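Local structure of cyclopropane mycolic acid synthase 3 (Mycobacterium tuberculosis, 1L1E) at residues P64-L69 and P129-V134; G92-E97 and R116-E121; G122-D127 and H144-H149. The protein probably transfers a methylene group from S-adenosyl-L-methionine to a double bond of an alpha mycolic acid, forming the proximal cyclopropane ring. One frame throughout, in Å; residues are numbered along the deposited sequence.

Interaction 1: P64-L69 and P129-V134; sequences PGMTLL and PVDRIV
Leu-69 bonds to the residues either side of Ile-133, its partner on the parallel strand: its N donates to Arg-132 O at 3.1 Å, and its O accepts from Val-134 N at 2.9 Å. Further back, Thr-67 O takes Asp-131 N at 3.1 Å and, weakly, Arg-132 N. These bonds pair strands 67-71 and 132-136, adjacent parallel strands within the Rossmann-like methyltransferase sheet.

The entry to the pair is polar. Thr-67 N donates to Asp-131 OD2 at 2.9 Å, and OD2 accepts it on its anti lone pair, away from OD1; with CG of Asp-131 beside its own backbone N (chi1 -66°), the carboxylate swings across to this amide. A water also donates to OD2. Met-66 reaches past the aspartate with its chain extended, and its CE settles over the rim of one guanidinium face of Arg-132, 3.5 Å from NH2. In that guanidinium NH1 donates to Asp-131 O and NE to Leu-60 O.

Apolar contacts line both faces. On one, Leu-68 CD1 meets Val-134 CG1 at 3.7 Å; on the other, Leu-69 CB touches Val-130 CG2 and Ile-133 CG1.

The start of the pair, partly open to solvent, thus depends on a carboxylate and water, its buried continuation on backbone bonds and aliphatic packing.

Interaction 2: G92-E97 and R116-E121; sequences GLTLSE and RRVLLE. With SAH (S-adenosyl-L-homocysteine), chain D.
Leu-119 is bonded to the strand beside it through both its backbone polar atoms: its N donates to Gly-92 O at 2.8 Å, and its O accepts from Thr-94 N at 3.2 Å. Gly-92 N adds a bond to Arg-117 O. On one face of the sheet Leu-93 and Leu-119 lie side by side, CD2 against CD1 at 3.7 Å; on the other, Val-118 CG2 rests on Gly-92 O. Past the paired region, Leu-120 CD1 packs against the backbone carbons of Leu-95 and Ser-96.

Strand 89-94, helix 97-109 and strand 116-120 form a beta-alpha-beta crossover, and the ribose of S-adenosyl-L-homocysteine lies where the first strand gives way to the helix. There Leu-95 N donates to ribose O2' at 3.2 Å, with a weak bond between Thr-94 OG1 and the same hydroxyl. Leu-95 CD1 reaches the adenine, 3.5 Å from C5.

Thr-94 OG1, anti to its own N (chi1 168°), also accepts from Ser-96 N at 2.9 Å, an ST turn that shapes the bend beside the ribose. Ser-96 is the N-cap of the helix, its OG bonded to Gln-99 N. Gln-99 NE2 in turn binds the ligand, and Val-118 packs against the same helix at Val-103 and Phe-107.

Interaction 3: G122-D127 and H144-H149; sequences GWEKFD and HQRYHH. With SAH (S-adenosyl-L-homocysteine), chain D.
The adenine end of the S-adenosyl-L-homocysteine pocket is built here, where the loop following strand 116-120 meets the start of helix 147-157. Trp-123 and Glu-124 of the loop face Arg-146 and His-149. The six-membered ring of Trp-123 turns its edge to the face of His-149 in an offset edge-to-face pair, centroids 5.1 Å apart and planes at 63°. CZ3 of the tryptophan comes nearest, 3.3 Å from His-149 CD2. The His-149 imidazole, its CG trans to the main-chain N (chi1 -170°), extends from the helix to the indole, while its ND1 is bonded to Glu-152. Other aromatic rings, Phe-142 and Phe-150, also meet the indole.

Arg-146, bent at chi2 and chi3, brings its guanidinium obliquely against the same indole. Trp-123 CZ2 lies over the rim of one guanidinium face, 3.6 Å from NH2, and the two planes are inclined at 47°. The Glu-124 carboxylate forms a salt bridge with this group, OE1 placed over one guanidinium face near NH2, but the two are modelled too close together for the exact geometry to be trusted. Glu-124 CD itself sits above the centre of the Trp-123 ring, so carboxylate, indole and guanidinium are packed together next to the nucleobase.

Two hydrogen bonds read the edge of the adenine. Trp-123 N donates to N1 at 3.2 Å, and N6 donates to Glu-124 OE2 at 3.2 Å. Arg-146 NH2 lies 3.6 Å from N6, which sits near the guanidinium plane. The nearby arginine charge would probably favour the carboxylate form of Glu-124, though the details of their contact are doubtful. A backbone N-H to adenine N1 with an acidic side chain taking N6 is a form of base recognition met in Rossmann-like S-adenosylmethionine-dependent methyltransferases.

Interactions 1 and 2 belong to one sheet: strands 67-71 and 89-94 are neighbours in it, and Leu-69 CD1 packs on Leu-93 CG at 3.9 Å. Interaction 1 joins inner strands of the sheet and is largely buried, whereas interaction 2 includes the outermost strand 116-120 and is only partly buried. Both rest on parallel backbone bonding with aliphatic packing. Interaction 3, also partly buried, instead joins a loop to a helix start through aromatic and charged side chains. Phe-126 of its loop covers both Leu-69 and Leu-93, tying it to the other two. Interactions 2 and 3 share the ligand, one at the ribose and an adenine face, the other at the adenine edge.

Interaction 1: P64-L69 and P129-V134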
loop_
_atom_site.group_PDB
_atom_site.type_symbol
_atom_site.label_atom_id
_atom_site.label_comp_id
_atom_site.label_asym_id
_atom_site.label_seq_id
_atom_site.Cartn_x
_atom_site.Cartn_y
_atom_site.Cartn_z
ATOM N N PRO A 64 23.558 -4.196 1.662
ATOM C CA PRO A 64 23.795 -3.839 3.063
ATOM C C PRO A 64 24.380 -2.440 3.246
ATOM O O PRO A 64 25.292 -2.040 2.532
ATOM C CB PRO A 64 24.752 -4.932 3.543
ATOM C CG PRO A 64 24.328 -6.121 2.730
ATOM C CD PRO A 64 24.143 -5.511 1.346
ATOM N N GLY A 65 23.839 -1.693 4.198
ATOM C CA GLY A 65 24.363 -0.367 4.442
ATOM C C GLY A 65 23.639 0.762 3.739
ATOM O O GLY A 65 23.887 1.926 4.063
ATOM N N MET A 66 22.767 0.435 2.781
ATOM C CA MET A 66 21.995 1.450 2.059
ATOM C C MET A 66 20.901 1.985 2.972
ATOM O O MET A 66 20.608 1.404 4.019
ATOM C CB MET A 66 21.293 0.859 0.830
ATOM C CG MET A 66 22.149 0.468 -0.365
ATOM S SD MET A 66 21.035 -0.221 -1.650
ATOM C CE MET A 66 22.204 -0.457 -2.998
ATOM N N THR A 67 20.283 3.085 2.553
ATOM C CA THR A 67 19.189 3.688 3.297
ATOM C C THR A 67 17.930 3.534 2.444
ATOM O O THR A 67 17.936 3.822 1.247
ATOM C CB THR A 67 19.437 5.193 3.562
ATOM O OG1 THR A 67 20.690 5.368 4.239
ATOM C CG2 THR A 67 18.313 5.777 4.421
ATOM N N LEU A 68 16.860 3.050 3.059
ATOM C CA LEU A 68 15.598 2.876 2.370
ATOM C C LEU A 68 14.548 3.784 2.989
ATOM O O LEU A 68 14.459 3.891 4.211
ATOM C CB LEU A 68 15.124 1.425 2.471
ATOM C CG LEU A 68 13.624 1.233 2.191
ATOM C CD1 LEU A 68 13.349 1.401 0.695
ATOM C CD2 LEU A 68 13.177 -0.153 2.679
ATOM N N LEU A 69 13.777 4.449 2.131
ATOM C CA LEU A 69 12.687 5.315 2.555
ATOM C C LEU A 69 11.371 4.599 2.266
ATOM O O LEU A 69 11.132 4.150 1.136
ATOM C CB LEU A 69 12.691 6.638 1.771
ATOM C CG LEU A 69 11.437 7.495 1.960
ATOM C CD1 LEU A 69 11.335 7.976 3.395
ATOM C CD2 LEU A 69 11.475 8.685 0.994
ATOM N N PRO A 129 18.591 12.776 1.069
ATOM C CA PRO A 129 19.078 11.809 0.083
ATOM C C PRO A 129 18.987 10.369 0.608
ATOM O O PRO A 129 19.520 10.057 1.668
ATOM C CB PRO A 129 20.531 12.236 -0.131
ATOM C CG PRO A 129 20.511 13.705 0.178
ATOM C CD PRO A 129 19.636 13.763 1.396
ATOM N N VAL A 130 18.295 9.503 -0.123
ATOM C CA VAL A 130 18.188 8.093 0.252
ATOM C C VAL A 130 18.574 7.275 -0.976
ATOM O O VAL A 130 18.580 7.797 -2.093
ATOM C CB VAL A 130 16.762 7.703 0.702
ATOM C CG1 VAL A 130 16.368 8.517 1.923
ATOM C CG2 VAL A 130 15.770 7.894 -0.439
ATOM N N ASP A 131 18.890 6.000 -0.778
ATOM C CA ASP A 131 19.305 5.150 -1.888
ATOM C C ASP A 131 18.167 4.550 -2.701
ATOM O O ASP A 131 18.269 4.427 -3.928
ATOM C CB ASP A 131 20.190 4.009 -1.381
ATOM C CG ASP A 131 21.507 4.497 -0.820
ATOM O OD1 ASP A 131 22.263 5.158 -1.568
ATOM O OD2 ASP A 131 21.783 4.211 0.366
ATOM N N ARG A 132 17.093 4.176 -2.015
ATOM C CA ARG A 132 15.950 3.539 -2.652
ATOM C C ARG A 132 14.676 3.961 -1.944
ATOM O O ARG A 132 14.723 4.479 -0.826
ATOM C CB ARG A 132 16.092 2.010 -2.564
ATOM C CG ARG A 132 17.386 1.445 -3.148
ATOM C CD ARG A 132 17.419 1.588 -4.657
ATOM N NE ARG A 132 18.489 0.806 -5.277
ATOM C CZ ARG A 132 19.738 1.231 -5.460
ATOM N NH1 ARG A 132 20.104 2.448 -5.077
ATOM N NH2 ARG A 132 20.628 0.437 -6.035
ATOM N N ILE A 133 13.540 3.716 -2.594
ATOM C CA ILE A 133 12.242 4.083 -2.037
ATOM C C ILE A 133 11.217 2.995 -2.303
ATOM O O ILE A 133 11.243 2.339 -3.350
ATOM C CB ILE A 133 11.717 5.392 -2.665
ATOM C CG1 ILE A 133 12.627 6.557 -2.299
ATOM C CG2 ILE A 133 10.284 5.681 -2.187
ATOM C CD1 ILE A 133 12.267 7.844 -3.052
ATOM N N VAL A 134 10.323 2.801 -1.345
ATOM C CA VAL A 134 9.257 1.825 -1.475
ATOM C C VAL A 134 7.986 2.499 -0.960
ATOM O O VAL A 134 8.000 3.159 0.086
ATOM C CB VAL A 134 9.551 0.544 -0.634
ATOM C CG1 VAL A 134 9.641 0.893 0.862
ATOM C CG2 VAL A 134 8.461 -0.493 -0.871
HETATM O O HOH W 1 22.531 5.483 2.659
#

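Interaction 2: G92-E97 and R116-E121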
loop_
_atom_site.group_PDB
_atom_site.type_symbol
_atom_site.label_atom_id
_atom_site.label_comp_id
_atom_site.label_asym_id
_atom_site.label_seq_id
_atom_site.Cartn_x
_atom_site.Cartn_y
_atom_site.Cartn_z
ATOM N N GLY A 92 10.823 5.929 7.675
ATOM C CA GLY A 92 9.465 5.802 7.200
ATOM C C GLY A 92 8.612 7.011 7.521
ATOM O O GLY A 92 8.725 7.600 8.598
ATOM N N LEU A 93 7.759 7.383 6.575
ATOM C CA LEU A 93 6.861 8.509 6.773
ATOM C C LEU A 93 5.452 7.969 6.841
ATOM O O LEU A 93 5.105 7.023 6.124
ATOM C CB LEU A 93 6.958 9.492 5.611
ATOM C CG LEU A 93 8.375 9.775 5.141
ATOM C CD1 LEU A 93 8.352 10.704 3.932
ATOM C CD2 LEU A 93 9.159 10.372 6.292
ATOM N N THR A 94 4.657 8.567 7.724
ATOM C CA THR A 94 3.260 8.209 7.903
ATOM C C THR A 94 2.507 9.444 8.397
ATOM O O THR A 94 3.113 10.348 8.982
ATOM C CB THR A 94 3.082 7.081 8.948
ATOM O OG1 THR A 94 1.692 6.967 9.280
ATOM C CG2 THR A 94 3.886 7.379 10.229
ATOM N N LEU A 95 1.199 9.474 8.141
ATOM C CA LEU A 95 0.320 10.559 8.579
ATOM C C LEU A 95 -0.476 10.093 9.793
ATOM O O LEU A 95 -1.291 10.836 10.335
ATOM C CB LEU A 95 -0.670 10.938 7.468
ATOM C CG LEU A 95 -0.137 11.539 6.167
ATOM C CD1 LEU A 95 -1.304 11.898 5.243
ATOM C CD2 LEU A 95 0.670 12.785 6.483
ATOM N N SER A 96 -0.230 8.857 10.220
ATOM C CA SER A 96 -0.955 8.283 11.341
ATOM C C SER A 96 -0.235 8.321 12.678
ATOM O O SER A 96 0.845 7.756 12.835
ATOM C CB SER A 96 -1.340 6.828 11.034
ATOM O OG SER A 96 -1.761 6.182 12.224
ATOM N N GLU A 97 -0.869 8.983 13.640
ATOM C CA GLU A 97 -0.337 9.108 14.983
ATOM C C GLU A 97 -0.082 7.755 15.624
ATOM O O GLU A 97 0.980 7.517 16.202
ATOM C CB GLU A 97 -1.320 9.890 15.849
ATOM C CG GLU A 97 -1.094 11.363 15.795
ATOM C CD GLU A 97 0.230 11.717 16.412
ATOM O OE1 GLU A 97 1.262 11.186 15.954
ATOM O OE2 GLU A 97 0.236 12.517 17.366
ATOM N N ARG A 116 17.385 3.593 12.269
ATOM C CA ARG A 116 15.964 3.444 12.012
ATOM C C ARG A 116 15.203 4.668 12.475
ATOM O O ARG A 116 15.272 5.051 13.646
ATOM C CB ARG A 116 15.439 2.171 12.698
ATOM C CG ARG A 116 15.972 1.917 14.114
ATOM C CD ARG A 116 15.789 0.445 14.505
ATOM N NE ARG A 116 16.162 0.155 15.892
ATOM C CZ ARG A 116 17.397 0.235 16.382
ATOM N NH1 ARG A 116 18.413 0.598 15.609
ATOM N NH2 ARG A 116 17.613 -0.052 17.658
ATOM N N ARG A 117 14.485 5.290 11.543
ATOM C CA ARG A 117 13.722 6.488 11.843
ATOM C C ARG A 117 12.309 6.468 11.285
ATOM O O ARG A 117 12.073 5.991 10.178
ATOM C CB ARG A 117 14.428 7.724 11.292
ATOM C CG ARG A 117 15.371 8.436 12.245
ATOM C CD ARG A 117 15.538 9.888 11.775
ATOM N NE ARG A 117 15.916 9.931 10.366
ATOM C CZ ARG A 117 15.680 10.948 9.541
ATOM N NH1 ARG A 117 15.053 12.040 9.965
ATOM N NH2 ARG A 117 16.068 10.865 8.279
ATOM N N VAL A 118 11.372 6.994 12.066
ATOM C CA VAL A 118 9.978 7.083 11.653
ATOM C C VAL A 118 9.580 8.535 11.877
ATOM O O VAL A 118 9.922 9.122 12.903
ATOM C CB VAL A 118 9.062 6.140 12.475
ATOM C CG1 VAL A 118 9.022 6.562 13.923
ATOM C CG2 VAL A 118 7.664 6.134 11.879
ATOM N N LEU A 119 8.875 9.120 10.914
ATOM C CA LEU A 119 8.479 10.515 11.028
ATOM C C LEU A 119 6.998 10.733 10.717
ATOM O O LEU A 119 6.476 10.241 9.714
ATOM C CB LEU A 119 9.326 11.375 10.083
ATOM C CG LEU A 119 10.854 11.247 10.139
ATOM C CD1 LEU A 119 11.456 11.745 8.833
ATOM C CD2 LEU A 119 11.409 12.027 11.325
ATOM N N LEU A 120 6.326 11.468 11.596
ATOM C CA LEU A 120 4.921 11.782 11.412
ATOM C C LEU A 120 4.834 13.008 10.495
ATOM O O LEU A 120 4.714 14.140 10.972
ATOM C CB LEU A 120 4.271 12.096 12.760
ATOM C CG LEU A 120 2.797 12.469 12.673
ATOM C CD1 LEU A 120 1.973 11.227 12.356
ATOM C CD2 LEU A 120 2.354 13.088 13.984
ATOM N N GLU A 121 4.910 12.781 9.188
ATOM C CA GLU A 121 4.845 13.877 8.222
ATOM C C GLU A 121 4.639 13.308 6.822
ATOM O O GLU A 121 4.975 12.153 6.567
ATOM C CB GLU A 121 6.150 14.685 8.252
ATOM C CG GLU A 121 7.306 13.991 7.536
ATOM C CD GLU A 121 8.628 14.718 7.683
ATOM O OE1 GLU A 121 9.568 14.381 6.933
ATOM O OE2 GLU A 121 8.730 15.617 8.547
HETATM N N SAH D . 2.458 0.653 3.436
HETATM C CA SAH D . 1.777 0.090 4.603
HETATM C CB SAH D . 0.548 0.946 4.982
HETATM C CG SAH D . -0.498 1.167 3.885
HETATM S SD SAH D . -1.897 2.169 4.411
HETATM C C SAH D . 1.323 -1.353 4.323
HETATM O O SAH D . 1.596 -1.844 3.224
HETATM O OXT SAH D . 0.680 -1.956 5.194
HETATM C "C5'" SAH D . -1.420 3.806 3.760
HETATM C "C4'" SAH D . -0.218 4.456 4.457
HETATM O "O4'" SAH D . 0.284 5.615 3.730
HETATM C "C3'" SAH D . -0.535 4.974 5.857
HETATM O "O3'" SAH D . 0.626 4.734 6.684
HETATM C "C2'" SAH D . -0.769 6.444 5.642
HETATM O "O2'" SAH D . -0.672 7.187 6.860
HETATM C "C1'" SAH D . 0.292 6.753 4.630
HETATM N N9 SAH D . 0.083 8.010 3.879
HETATM C C8 SAH D . -1.005 8.484 3.218
HETATM N N7 SAH D . -0.891 9.631 2.634
HETATM C C5 SAH D . 0.420 9.986 2.924
HETATM C C6 SAH D . 1.229 11.124 2.598
HETATM N N6 SAH D . 0.780 12.152 1.862
HETATM N N1 SAH D . 2.529 11.148 3.067
HETATM C C2 SAH D . 2.991 10.111 3.808
HETATM N N3 SAH D . 2.327 8.995 4.173
HETATM C C4 SAH D . 1.033 8.998 3.694
#

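Interaction 3: G122-D127 and H144-H149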
loop_
_atom_site.group_PDB
_atom_site.type_symbol
_atom_site.label_atom_id
_atom_site.label_comp_id
_atom_site.label_asym_id
_atom_site.label_seq_id
_atom_site.Cartn_x
_atom_site.Cartn_y
_atom_site.Cartn_z
ATOM N N GLY A 122 4.121 14.130 5.912
ATOM C CA GLY A 122 3.890 13.675 4.549
ATOM C C GLY A 122 5.150 13.701 3.702
ATOM O O GLY A 122 6.148 14.298 4.094
ATOM N N TRP A 123 5.115 13.039 2.547
ATOM C CA TRP A 123 6.262 13.009 1.656
ATOM C C TRP A 123 6.612 14.413 1.167
ATOM O O TRP A 123 7.727 14.661 0.686
ATOM C CB TRP A 123 5.976 12.101 0.461
ATOM C CG TRP A 123 4.678 12.412 -0.223
ATOM C CD1 TRP A 123 3.480 11.769 -0.055
ATOM C CD2 TRP A 123 4.441 13.460 -1.169
ATOM N NE1 TRP A 123 2.516 12.352 -0.840
ATOM C CE2 TRP A 123 3.077 13.394 -1.534
ATOM C CE3 TRP A 123 5.249 14.449 -1.744
ATOM C CZ2 TRP A 123 2.501 14.284 -2.450
ATOM C CZ3 TRP A 123 4.672 15.338 -2.661
ATOM C CH2 TRP A 123 3.311 15.245 -3.000
ATOM N N GLU A 124 5.656 15.332 1.282
ATOM C CA GLU A 124 5.883 16.713 0.859
ATOM C C GLU A 124 6.984 17.400 1.662
ATOM O O GLU A 124 7.670 18.286 1.149
ATOM C CB GLU A 124 4.603 17.538 0.982
ATOM C CG GLU A 124 3.581 16.982 1.950
ATOM C CD GLU A 124 2.881 15.769 1.375
ATOM O OE1 GLU A 124 2.587 15.799 0.163
ATOM O OE2 GLU A 124 2.616 14.801 2.114
ATOM N N LYS A 125 7.159 16.993 2.916
ATOM C CA LYS A 125 8.173 17.616 3.760
ATOM C C LYS A 125 9.519 16.901 3.825
ATOM O O LYS A 125 10.461 17.414 4.429
ATOM C CB LYS A 125 7.638 17.790 5.178
ATOM C CG LYS A 125 6.401 18.666 5.270
ATOM C CD LYS A 125 6.106 19.019 6.719
ATOM C CE LYS A 125 4.918 19.956 6.837
ATOM N NZ LYS A 125 4.753 20.425 8.239
ATOM N N PHE A 126 9.613 15.729 3.213
ATOM C CA PHE A 126 10.857 14.967 3.227
ATOM C C PHE A 126 11.796 15.387 2.095
ATOM O O PHE A 126 11.408 15.404 0.933
ATOM C CB PHE A 126 10.560 13.476 3.110
ATOM C CG PHE A 126 11.769 12.611 3.264
ATOM C CD1 PHE A 126 12.191 12.205 4.522
ATOM C CD2 PHE A 126 12.505 12.224 2.150
ATOM C CE1 PHE A 126 13.328 11.424 4.675
ATOM C CE2 PHE A 126 13.644 11.444 2.291
ATOM C CZ PHE A 126 14.056 11.045 3.557
ATOM N N ASP A 127 13.040 15.701 2.434
ATOM C CA ASP A 127 13.996 16.139 1.429
ATOM C C ASP A 127 15.422 15.700 1.764
ATOM O O ASP A 127 16.355 16.500 1.725
ATOM C CB ASP A 127 13.919 17.663 1.305
ATOM C CG ASP A 127 14.554 18.188 0.033
ATOM O OD1 ASP A 127 14.353 19.389 -0.265
ATOM O OD2 ASP A 127 15.254 17.416 -0.664
ATOM N N HIS A 144 -4.970 13.164 -7.269
ATOM C CA HIS A 144 -4.378 13.488 -8.560
ATOM C C HIS A 144 -3.634 14.831 -8.648
ATOM O O HIS A 144 -2.579 14.906 -9.275
ATOM C CB HIS A 144 -5.476 13.412 -9.629
ATOM C CG HIS A 144 -5.004 13.713 -11.015
ATOM N ND1 HIS A 144 -4.727 14.993 -11.445
ATOM C CD2 HIS A 144 -4.767 12.900 -12.073
ATOM C CE1 HIS A 144 -4.339 14.957 -12.708
ATOM N NE2 HIS A 144 -4.356 13.699 -13.113
ATOM N N GLN A 145 -4.169 15.878 -8.022
ATOM C CA GLN A 145 -3.538 17.201 -8.083
ATOM C C GLN A 145 -2.122 17.268 -7.518
ATOM O O GLN A 145 -1.396 18.232 -7.775
ATOM C CB GLN A 145 -4.391 18.246 -7.353
ATOM C CG GLN A 145 -4.475 18.028 -5.854
ATOM C CD GLN A 145 -5.589 17.068 -5.464
ATOM O OE1 GLN A 145 -5.917 16.138 -6.207
ATOM N NE2 GLN A 145 -6.171 17.285 -4.286
ATOM N N ARG A 146 -1.723 16.260 -6.745
ATOM C CA ARG A 146 -0.391 16.260 -6.151
ATOM C C ARG A 146 0.578 15.281 -6.817
ATOM O O ARG A 146 1.745 15.193 -6.422
ATOM C CB ARG A 146 -0.494 15.932 -4.656
ATOM C CG ARG A 146 -1.586 16.700 -3.925
ATOM C CD ARG A 146 -1.088 17.203 -2.594
ATOM N NE ARG A 146 -0.724 16.123 -1.685
ATOM C CZ ARG A 146 0.000 16.293 -0.581
ATOM N NH1 ARG A 146 0.445 17.500 -0.252
ATOM N NH2 ARG A 146 0.266 15.257 0.204
ATOM N N TYR A 147 0.107 14.553 -7.826
ATOM C CA TYR A 147 0.965 13.575 -8.499
ATOM C C TYR A 147 2.297 14.121 -8.990
ATOM O O TYR A 147 3.344 13.548 -8.688
ATOM C CB TYR A 147 0.219 12.911 -9.668
ATOM C CG TYR A 147 -0.876 11.936 -9.250
ATOM C CD1 TYR A 147 -1.698 11.335 -10.204
ATOM C CD2 TYR A 147 -1.079 11.606 -7.905
ATOM C CE1 TYR A 147 -2.697 10.427 -9.835
ATOM C CE2 TYR A 147 -2.068 10.702 -7.526
ATOM C CZ TYR A 147 -2.878 10.115 -8.494
ATOM O OH TYR A 147 -3.861 9.219 -8.122
ATOM N N HIS A 148 2.282 15.222 -9.740
ATOM C CA HIS A 148 3.542 15.758 -10.237
ATOM C C HIS A 148 4.527 16.043 -9.122
ATOM O O HIS A 148 5.720 15.780 -9.254
ATOM C CB HIS A 148 3.355 17.056 -11.023
ATOM C CG HIS A 148 4.653 17.726 -11.355
ATOM N ND1 HIS A 148 5.465 17.303 -12.384
ATOM C CD2 HIS A 148 5.319 18.733 -10.740
ATOM C CE1 HIS A 148 6.574 18.022 -12.390
ATOM N NE2 HIS A 148 6.510 18.895 -11.401
ATOM N N HIS A 149 4.021 16.606 -8.031
ATOM C CA HIS A 149 4.857 16.957 -6.888
ATOM C C HIS A 149 5.512 15.706 -6.286
ATOM O O HIS A 149 6.714 15.683 -6.022
ATOM C CB HIS A 149 4.002 17.689 -5.845
ATOM C CG HIS A 149 4.793 18.312 -4.739
ATOM N ND1 HIS A 149 6.082 18.769 -4.910
ATOM C CD2 HIS A 149 4.475 18.560 -3.447
ATOM C CE1 HIS A 149 6.526 19.266 -3.770
ATOM N NE2 HIS A 149 5.570 19.150 -2.866
HETATM N N SAH D . 2.458 0.653 3.436
HETATM C CA SAH D . 1.777 0.090 4.603
HETATM C CB SAH D . 0.548 0.946 4.982
HETATM C CG SAH D . -0.498 1.167 3.885
HETATM S SD SAH D . -1.897 2.169 4.411
HETATM C C SAH D . 1.323 -1.353 4.323
HETATM O O SAH D . 1.596 -1.844 3.224
HETATM O OXT SAH D . 0.680 -1.956 5.194
HETATM C "C5'" SAH D . -1.420 3.806 3.760
HETATM C "C4'" SAH D . -0.218 4.456 4.457
HETATM O "O4'" SAH D . 0.284 5.615 3.730
HETATM C "C3'" SAH D . -0.535 4.974 5.857
HETATM O "O3'" SAH D . 0.626 4.734 6.684
HETATM C "C2'" SAH D . -0.769 6.444 5.642
HETATM O "O2'" SAH D . -0.672 7.187 6.860
HETATM C "C1'" SAH D . 0.292 6.753 4.630
HETATM N N9 SAH D . 0.083 8.010 3.879
HETATM C C8 SAH D . -1.005 8.484 3.218
HETATM N N7 SAH D . -0.891 9.631 2.634
HETATM C C5 SAH D . 0.420 9.986 2.924
HETATM C C6 SAH D . 1.229 11.124 2.598
HETATM N N6 SAH D . 0.780 12.152 1.862
HETATM N N1 SAH D . 2.529 11.148 3.067
HETATM C C2 SAH D . 2.991 10.111 3.808
HETATM N N3 SAH D . 2.327 8.995 4.173
HETATM C C4 SAH D . 1.033 8.998 3.694
#